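Side-chain contacts in envelope glycoprotein (Thogoto virus, PDB 5XEA), which probably attaches the virus to a host-cell receptor and afterwards drives fusion of the viral and host membranes: residues V202-F207 with Y245-D250; G227-E232 with C239-C244; F151-V156 with V160-L165. All blocks are in the same frame, centred on the assembly; numbering follows the deposited sequence.

From the N terminus, contact 3 comes first: the chain turns back just after 151-156 and closes the short loop of a hairpin with 160-165. The chain then opens contact 1 at 202-207 and closes it only at 245-250, and contact 2, between 227-232 and 239-244, falls wholly within that span. Contacts 1 and 2 belong to one antiparallel sheet, the first reaching over a central strand and the second bringing together its two outermost strands. Contact 3 lies in the other, branched sheet, and its apolar face rests on the turn and disulfide of the 237-247 hairpin, tying the two sheets together.

Contact 1: residues V202-F207 with Y245-D250; sequences VKISCF and YNFSKD. With NAG (2-acetamido-2-deoxy-beta-D-glucopyranose), chain F.
On one face of a six-stranded antiparallel sheet, Ile204 of strand 197-209 reaches over strand 24-35 to touch Tyr245 and Phe247 of strand 243-247. All the close approaches are made by the methyl CD1. It packs tightly on the ring of Tyr245, with Ile204 CD1 3.4 Å from Tyr245 CE1, and more loosely on the tip of the next ring, with Ile204 CD1 4.1 Å from Phe247 CZ. Ile204 CG1 stands beside its own backbone N, and a chi2 of 151°, short of fully extended, carries CD1 to the rings.

Here the sheet illustrates how second-neighbour strands meet: the backbones stay apart, with Ile204 CA 9.5 Å from Phe247 CA, while strand 24-35 pairs with Ile204 through Tyr28 and touches Phe247 through Ala30. Tyr245 and Phe247, two residues apart, present their rings on the same side. The phenol oxygen of Tyr245 is hydrogen-bonded to Asp226, which fixes the far end of the ring. Between them Asn246 turns the other way, its CG anti to the backbone N (chi1 -175°), and carries an N-linked glycan through the bond from Asn246 ND2 to NAG C1, 1.4 Å long.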
# COMPACT_ATOMS: atom_id res chain seq x y z
N VAL B 202 -3.07 -30.65 7.17
CA VAL B 202 -2.51 -30.17 5.91
C VAL B 202 -1.00 -30.33 5.92
O VAL B 202 -0.36 -30.45 6.96
CB VAL B 202 -2.86 -28.69 5.61
CG1 VAL B 202 -4.37 -28.49 5.46
CG2 VAL B 202 -2.30 -27.80 6.70
N LYS B 203 -0.44 -30.29 4.72
CA LYS B 203 1.00 -30.16 4.51
C LYS B 203 1.26 -28.81 3.85
O LYS B 203 0.61 -28.46 2.86
CB LYS B 203 1.54 -31.29 3.64
CG LYS B 203 1.15 -32.68 4.12
CD LYS B 203 2.12 -33.17 5.18
CE LYS B 203 1.80 -34.60 5.56
NZ LYS B 203 1.52 -35.40 4.34
N ILE B 204 2.20 -28.05 4.40
CA ILE B 204 2.45 -26.69 3.96
C ILE B 204 3.89 -26.56 3.52
O ILE B 204 4.81 -26.90 4.27
CB ILE B 204 2.11 -25.69 5.08
CG1 ILE B 204 0.60 -25.54 5.17
CG2 ILE B 204 2.76 -24.35 4.83
CD1 ILE B 204 0.14 -25.21 6.54
N SER B 205 4.09 -26.08 2.29
CA SER B 205 5.43 -25.82 1.80
C SER B 205 5.99 -24.55 2.44
O SER B 205 5.34 -23.49 2.43
CB SER B 205 5.43 -25.69 0.28
OG SER B 205 4.53 -24.69 -0.16
N CYS B 206 7.16 -24.68 3.04
CA CYS B 206 7.90 -23.58 3.64
C CYS B 206 9.35 -23.66 3.19
O CYS B 206 9.89 -24.76 2.98
CB CYS B 206 7.86 -23.62 5.17
SG CYS B 206 6.22 -23.62 5.91
N PHE B 207 9.99 -22.50 3.05
CA PHE B 207 11.43 -22.42 2.90
C PHE B 207 12.01 -22.01 4.25
O PHE B 207 11.60 -20.99 4.81
CB PHE B 207 11.82 -21.46 1.79
CG PHE B 207 11.53 -21.99 0.42
CD1 PHE B 207 12.33 -23.00 -0.14
CD2 PHE B 207 10.44 -21.54 -0.29
CE1 PHE B 207 12.05 -23.51 -1.40
CE2 PHE B 207 10.15 -22.04 -1.54
CZ PHE B 207 10.97 -23.05 -2.10
N TYR B 245 -2.99 -21.76 12.28
CA TYR B 245 -2.20 -22.96 12.09
C TYR B 245 -1.66 -23.43 13.43
O TYR B 245 -1.37 -22.63 14.32
CB TYR B 245 -1.04 -22.74 11.11
CG TYR B 245 -1.47 -22.32 9.73
CD1 TYR B 245 -1.68 -23.26 8.73
CD2 TYR B 245 -1.69 -20.98 9.43
CE1 TYR B 245 -2.08 -22.87 7.47
CE2 TYR B 245 -2.10 -20.59 8.17
CZ TYR B 245 -2.29 -21.54 7.20
OH TYR B 245 -2.69 -21.15 5.95
N ASN B 246 -1.56 -24.75 13.56
CA ASN B 246 -0.85 -25.38 14.68
C ASN B 246 0.13 -26.37 14.05
O ASN B 246 -0.27 -27.44 13.58
CB ASN B 246 -1.81 -26.07 15.64
CG ASN B 246 -1.11 -26.62 16.86
OD1 ASN B 246 -0.15 -26.03 17.36
ND2 ASN B 246 -1.58 -27.75 17.35
N PHE B 247 1.40 -25.97 13.99
CA PHE B 247 2.46 -26.78 13.41
C PHE B 247 3.00 -27.72 14.47
O PHE B 247 3.24 -27.30 15.61
CB PHE B 247 3.60 -25.90 12.88
CG PHE B 247 3.26 -25.12 11.65
CD1 PHE B 247 3.59 -25.60 10.39
CD2 PHE B 247 2.61 -23.90 11.74
CE1 PHE B 247 3.29 -24.88 9.26
CE2 PHE B 247 2.31 -23.18 10.60
CZ PHE B 247 2.64 -23.68 9.36
N SER B 248 3.21 -28.98 14.10
CA SER B 248 3.92 -29.90 14.98
C SER B 248 5.29 -29.33 15.30
O SER B 248 6.06 -28.99 14.39
CB SER B 248 4.05 -31.27 14.32
OG SER B 248 4.53 -32.23 15.24
N LYS B 249 5.59 -29.20 16.59
CA LYS B 249 6.81 -28.49 16.97
C LYS B 249 8.04 -29.38 16.99
O LYS B 249 9.16 -28.87 16.93
CB LYS B 249 6.62 -27.80 18.32
CG LYS B 249 6.80 -28.69 19.53
CD LYS B 249 6.72 -27.88 20.82
CE LYS B 249 6.63 -28.79 22.03
NZ LYS B 249 5.36 -29.58 22.05
N ASP B 250 7.86 -30.70 17.05
CA ASP B 250 8.99 -31.61 16.86
C ASP B 250 9.29 -31.85 15.39
O ASP B 250 9.64 -32.96 14.97
CB ASP B 250 8.74 -32.93 17.59
CG ASP B 250 7.47 -33.64 17.13
OD1 ASP B 250 7.02 -33.43 15.99
OD2 ASP B 250 6.93 -34.44 17.93
C1 NAG F . -0.99 -28.38 18.51
C2 NAG F . -2.00 -28.50 19.65
C3 NAG F . -1.38 -29.28 20.81
C4 NAG F . -0.83 -30.62 20.34
C5 NAG F . 0.12 -30.40 19.16
C6 NAG F . 0.59 -31.70 18.54
C7 NAG F . -3.74 -26.90 20.28
C8 NAG F . -4.03 -25.51 20.77
N2 NAG F . -2.45 -27.20 20.11
O3 NAG F . -2.39 -29.45 21.80
O4 NAG F . -0.10 -31.27 21.37
O5 NAG F . -0.54 -29.67 18.12
O6 NAG F . -0.44 -32.30 17.78
O7 NAG F . -4.63 -27.70 20.03

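Contact 2: residues G227-E232 with C239-C244; sequences GTNFFE and CHQYAC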
# COMPACT_ATOMS: atom_id res chain seq x y z
N GLY B 227 -1.72 -21.67 -0.59
CA GLY B 227 -2.60 -21.09 -1.59
C GLY B 227 -2.08 -19.71 -1.99
O GLY B 227 -0.94 -19.55 -2.47
N THR B 228 -2.92 -18.68 -1.84
CA THR B 228 -2.53 -17.30 -2.11
C THR B 228 -2.13 -16.55 -0.84
O THR B 228 -2.02 -15.32 -0.88
CB THR B 228 -3.65 -16.53 -2.82
OG1 THR B 228 -4.88 -16.72 -2.12
CG2 THR B 228 -3.77 -16.98 -4.27
N ASN B 229 -1.94 -17.26 0.26
CA ASN B 229 -1.53 -16.64 1.52
C ASN B 229 -0.07 -16.97 1.76
O ASN B 229 0.34 -18.12 1.63
CB ASN B 229 -2.40 -17.14 2.67
CG ASN B 229 -3.84 -16.65 2.57
OD1 ASN B 229 -4.10 -15.45 2.62
ND2 ASN B 229 -4.77 -17.58 2.40
N PHE B 230 0.71 -15.94 2.10
CA PHE B 230 2.12 -16.12 2.38
C PHE B 230 2.41 -15.50 3.73
O PHE B 230 1.91 -14.41 4.04
CB PHE B 230 3.02 -15.49 1.30
CG PHE B 230 2.73 -15.97 -0.10
CD1 PHE B 230 3.55 -16.91 -0.72
CD2 PHE B 230 1.63 -15.49 -0.80
CE1 PHE B 230 3.27 -17.35 -2.00
CE2 PHE B 230 1.35 -15.92 -2.08
CZ PHE B 230 2.18 -16.86 -2.69
N PHE B 231 3.22 -16.18 4.53
CA PHE B 231 3.47 -15.68 5.87
C PHE B 231 4.79 -16.22 6.35
O PHE B 231 5.26 -17.27 5.90
CB PHE B 231 2.32 -16.07 6.82
CG PHE B 231 1.83 -17.48 6.63
CD1 PHE B 231 2.48 -18.55 7.23
CD2 PHE B 231 0.72 -17.74 5.83
CE1 PHE B 231 2.04 -19.85 7.03
CE2 PHE B 231 0.28 -19.04 5.64
CZ PHE B 231 0.94 -20.10 6.24
N GLU B 232 5.40 -15.49 7.27
CA GLU B 232 6.56 -16.00 7.99
C GLU B 232 6.07 -16.67 9.26
O GLU B 232 5.37 -16.05 10.05
CB GLU B 232 7.53 -14.87 8.31
CG GLU B 232 8.69 -15.31 9.18
CD GLU B 232 9.53 -14.16 9.70
OE1 GLU B 232 9.31 -13.01 9.26
OE2 GLU B 232 10.39 -14.41 10.57
N CYS B 239 -1.31 -17.53 13.37
CA CYS B 239 -2.45 -17.17 12.53
C CYS B 239 -2.02 -16.17 11.47
O CYS B 239 -1.10 -15.37 11.67
CB CYS B 239 -3.63 -16.61 13.35
SG CYS B 239 -4.25 -17.73 14.65
N HIS B 240 -2.68 -16.24 10.32
CA HIS B 240 -2.52 -15.25 9.27
C HIS B 240 -3.88 -14.97 8.66
O HIS B 240 -4.48 -15.86 8.04
CB HIS B 240 -1.52 -15.70 8.19
CG HIS B 240 -1.33 -14.68 7.12
ND1 HIS B 240 -1.96 -14.77 5.90
CD2 HIS B 240 -0.62 -13.53 7.10
CE1 HIS B 240 -1.63 -13.72 5.16
NE2 HIS B 240 -0.83 -12.95 5.87
N GLN B 241 -4.38 -13.74 8.85
CA GLN B 241 -5.69 -13.33 8.36
C GLN B 241 -6.77 -14.34 8.72
O GLN B 241 -6.99 -14.59 9.91
CB GLN B 241 -5.61 -13.07 6.85
CG GLN B 241 -4.59 -11.94 6.56
CD GLN B 241 -4.67 -11.32 5.18
OE1 GLN B 241 -5.32 -11.85 4.28
NE2 GLN B 241 -4.02 -10.16 5.02
N TYR B 242 -7.42 -14.93 7.72
CA TYR B 242 -8.55 -15.84 7.92
C TYR B 242 -8.15 -17.25 8.34
O TYR B 242 -9.03 -18.11 8.40
CB TYR B 242 -9.38 -15.95 6.64
CG TYR B 242 -9.88 -14.65 6.11
CD1 TYR B 242 -10.89 -13.94 6.77
CD2 TYR B 242 -9.36 -14.11 4.94
CE1 TYR B 242 -11.36 -12.72 6.28
CE2 TYR B 242 -9.82 -12.91 4.43
CZ TYR B 242 -10.82 -12.21 5.11
OH TYR B 242 -11.25 -11.02 4.58
N ALA B 243 -6.88 -17.54 8.61
CA ALA B 243 -6.45 -18.91 8.89
C ALA B 243 -5.58 -18.95 10.14
O ALA B 243 -4.75 -18.06 10.36
CB ALA B 243 -5.66 -19.50 7.72
N CYS B 244 -5.79 -19.97 10.97
CA CYS B 244 -4.87 -20.27 12.06
C CYS B 244 -4.23 -21.63 11.82
O CYS B 244 -4.84 -22.53 11.25
CB CYS B 244 -5.56 -20.25 13.42
SG CYS B 244 -5.99 -18.58 13.98
O HOH W 1 -6.39 -14.51 3.09
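Asn229 opens the first strand and meets His240 with its amide oxygen, which lies at the edge of the imidazole, near the ring plane. The amide and the ring are turned 66° apart. A water donates both to Asn229 OD1 and to Gln241, with the water O 3.1 Å from Gln241 OE1. One water thus joins two acceptors that could not bond to each other directly. The other amide atom of Gln241, NE2, makes a weak hydrogen bond to Asp283 of a second subunit.

At Phe230 the backbone does the touching: Phe230 O sits 3.5 Å above the plane of the His240 ring, toward its rim, while Gln241 CG lies over the opposite face, also toward the rim. The Phe230 side chain leaves the backbone away from 239-244, and it packs on Ala291 of the second subunit.

The imidazole stands on a hairpin of strands 237-240 and 243-247, closed by a type II' turn from His240 to Ala243. His240 N bonds to Ala243 O at 2.8 Å, and the next pair out is joined by the Cys239-Cys244 disulfide. This tip brings the two outermost strands of the sheet near each other, their closest CA atoms being those of Phe231 and His240.

Phe231 lays its CB against the imidazole in an off-centre CH-pi contact, 4.2 Å from CB to the ring centroid. Its CG lies between the backbone N and the carbonyl carbon (chi1 42°), and this turns the phenyl to the base of the histidine, with Phe231 CD2 3.8 Å from His240 CB. The two rings meet obliquely, planes 37° apart, and beyond them Phe231 also packs against Tyr245.

Contact 3: residues F151-V156 with V160-L165; sequences FNLQWV and VKVSTL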
# COMPACT_ATOMS: atom_id res chain seq x y z
N PHE B 151 -12.50 -10.02 8.71
CA PHE B 151 -12.08 -10.33 10.07
C PHE B 151 -10.79 -11.14 10.00
O PHE B 151 -10.33 -11.50 8.92
CB PHE B 151 -13.18 -11.08 10.83
CG PHE B 151 -13.53 -12.42 10.21
CD1 PHE B 151 -12.88 -13.58 10.61
CD2 PHE B 151 -14.49 -12.52 9.22
CE1 PHE B 151 -13.19 -14.81 10.04
CE2 PHE B 151 -14.81 -13.72 8.64
CZ PHE B 151 -14.15 -14.88 9.04
N ASN B 152 -10.20 -11.37 11.17
CA ASN B 152 -9.08 -12.29 11.33
C ASN B 152 -9.52 -13.46 12.20
O ASN B 152 -10.52 -13.39 12.92
CB ASN B 152 -7.87 -11.62 11.98
CG ASN B 152 -7.14 -10.67 11.04
OD1 ASN B 152 -7.17 -10.83 9.81
ND2 ASN B 152 -6.47 -9.69 11.62
N LEU B 153 -8.75 -14.55 12.13
CA LEU B 153 -8.80 -15.57 13.16
C LEU B 153 -7.59 -15.39 14.07
O LEU B 153 -6.60 -14.78 13.70
CB LEU B 153 -8.81 -16.98 12.57
CG LEU B 153 -10.04 -17.47 11.81
CD1 LEU B 153 -9.84 -18.95 11.41
CD2 LEU B 153 -11.33 -17.27 12.60
N GLN B 154 -7.69 -15.94 15.28
CA GLN B 154 -6.65 -15.69 16.27
C GLN B 154 -6.69 -16.77 17.33
O GLN B 154 -7.77 -17.19 17.76
CB GLN B 154 -6.82 -14.30 16.90
CG GLN B 154 -5.76 -13.94 17.92
CD GLN B 154 -5.81 -12.48 18.34
OE1 GLN B 154 -5.90 -11.57 17.50
NE2 GLN B 154 -5.76 -12.23 19.65
N TRP B 155 -5.51 -17.20 17.77
CA TRP B 155 -5.39 -18.14 18.87
C TRP B 155 -5.57 -17.39 20.18
O TRP B 155 -4.82 -16.45 20.46
CB TRP B 155 -4.03 -18.83 18.87
CG TRP B 155 -3.83 -19.88 17.84
CD1 TRP B 155 -3.11 -19.77 16.71
CD2 TRP B 155 -4.30 -21.24 17.89
NE1 TRP B 155 -3.12 -20.95 16.02
CE2 TRP B 155 -3.84 -21.87 16.73
CE3 TRP B 155 -5.07 -21.97 18.80
CZ2 TRP B 155 -4.12 -23.22 16.44
CZ3 TRP B 155 -5.36 -23.30 18.51
CH2 TRP B 155 -4.88 -23.91 17.34
N VAL B 156 -6.53 -17.82 21.00
CA VAL B 156 -6.72 -17.30 22.35
C VAL B 156 -6.75 -18.48 23.31
O VAL B 156 -7.71 -19.27 23.29
CB VAL B 156 -8.00 -16.46 22.48
CG1 VAL B 156 -8.12 -15.93 23.90
CG2 VAL B 156 -7.99 -15.31 21.49
N VAL B 160 -9.07 -21.37 18.68
CA VAL B 160 -9.20 -20.44 17.56
C VAL B 160 -10.45 -19.60 17.77
O VAL B 160 -11.56 -20.13 17.87
CB VAL B 160 -9.25 -21.19 16.23
CG1 VAL B 160 -9.41 -20.21 15.07
CG2 VAL B 160 -8.00 -22.05 16.06
N LYS B 161 -10.27 -18.29 17.84
CA LYS B 161 -11.37 -17.36 18.00
C LYS B 161 -11.48 -16.50 16.74
O LYS B 161 -10.52 -16.35 15.98
CB LYS B 161 -11.15 -16.50 19.23
CG LYS B 161 -11.10 -17.28 20.53
CD LYS B 161 -12.48 -17.86 20.85
CE LYS B 161 -12.52 -18.45 22.25
NZ LYS B 161 -13.87 -18.98 22.57
N VAL B 162 -12.67 -15.97 16.52
CA VAL B 162 -12.84 -14.94 15.50
C VAL B 162 -12.38 -13.61 16.09
O VAL B 162 -12.67 -13.31 17.26
CB VAL B 162 -14.29 -14.88 15.01
CG1 VAL B 162 -14.52 -13.64 14.14
CG2 VAL B 162 -14.64 -16.15 14.26
N SER B 163 -11.66 -12.83 15.31
CA SER B 163 -11.10 -11.56 15.77
C SER B 163 -11.79 -10.44 15.00
O SER B 163 -11.48 -10.21 13.83
CB SER B 163 -9.58 -11.54 15.57
OG SER B 163 -9.00 -10.33 16.05
N THR B 164 -12.72 -9.77 15.67
CA THR B 164 -13.46 -8.68 15.06
C THR B 164 -12.63 -7.41 15.13
O THR B 164 -12.09 -7.07 16.19
CB THR B 164 -14.81 -8.51 15.77
OG1 THR B 164 -15.69 -9.54 15.31
CG2 THR B 164 -15.44 -7.10 15.52
N LEU B 165 -12.52 -6.72 14.00
CA LEU B 165 -11.60 -5.61 13.83
C LEU B 165 -12.37 -4.30 14.02
O LEU B 165 -13.31 -4.01 13.27
CB LEU B 165 -10.94 -5.67 12.46
CG LEU B 165 -10.30 -7.05 12.14
CD1 LEU B 165 -9.71 -7.10 10.75
CD2 LEU B 165 -9.23 -7.35 13.15
O HOH W 2 -6.61 -9.54 14.60
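Val160 and Leu153 form the apolar centre of this beta hairpin, with Leu153 CD1 3.9 Å from Val160 CG1. The second leucine methyl goes to the next valine along, Val162 CG2. Both valines divide their methyls between partners. CG2 of Val160 is laid over a face of the Trp155 indole, 3.8 Å from the centroid of its six-membered ring and only 10° off the normal, a well-formed CH-pi contact. CG1 of Val162, anti to the backbone N (chi1 169°), meets Phe151 CD1 obliquely at 3.9 Å. The indole is fixed from outside the hairpin by a hydrogen bond from Trp155 NE1 to Tyr245 O, and it also touches a glycan sugar.

Beneath this layer the two strands pair antiparallel through four backbone hydrogen bonds, joining Asn152 with Ser163 and Gln154 with Lys161. Lys161 N reaches Gln154 O over 2.7 Å and almost straight, at 175°.

The other face of the hairpin is more polar, though Val156 CB lies against the aliphatic part of Lys161, at CG, 3.8 Å away, while the end of the lysine leads away. Farther along, a water bridges Asn152 and Ser163: it accepts from Asn152 ND2 at 3.0 Å from the water O and donates to Ser163 OG at 2.9 Å. Asn152 OD1 is taken by Arg414, and Ser163 OG has a second partner in Glu173 on the neighbouring strand. Since the hydroxyl accepts from the water, its own proton probably goes to the glutamate.

The alternation implies a division of labour: one face is suited to burial against Cys244 and Tyr33, whereas on the other Asn152 and Ser163 find partners in water, Arg414 and Glu173.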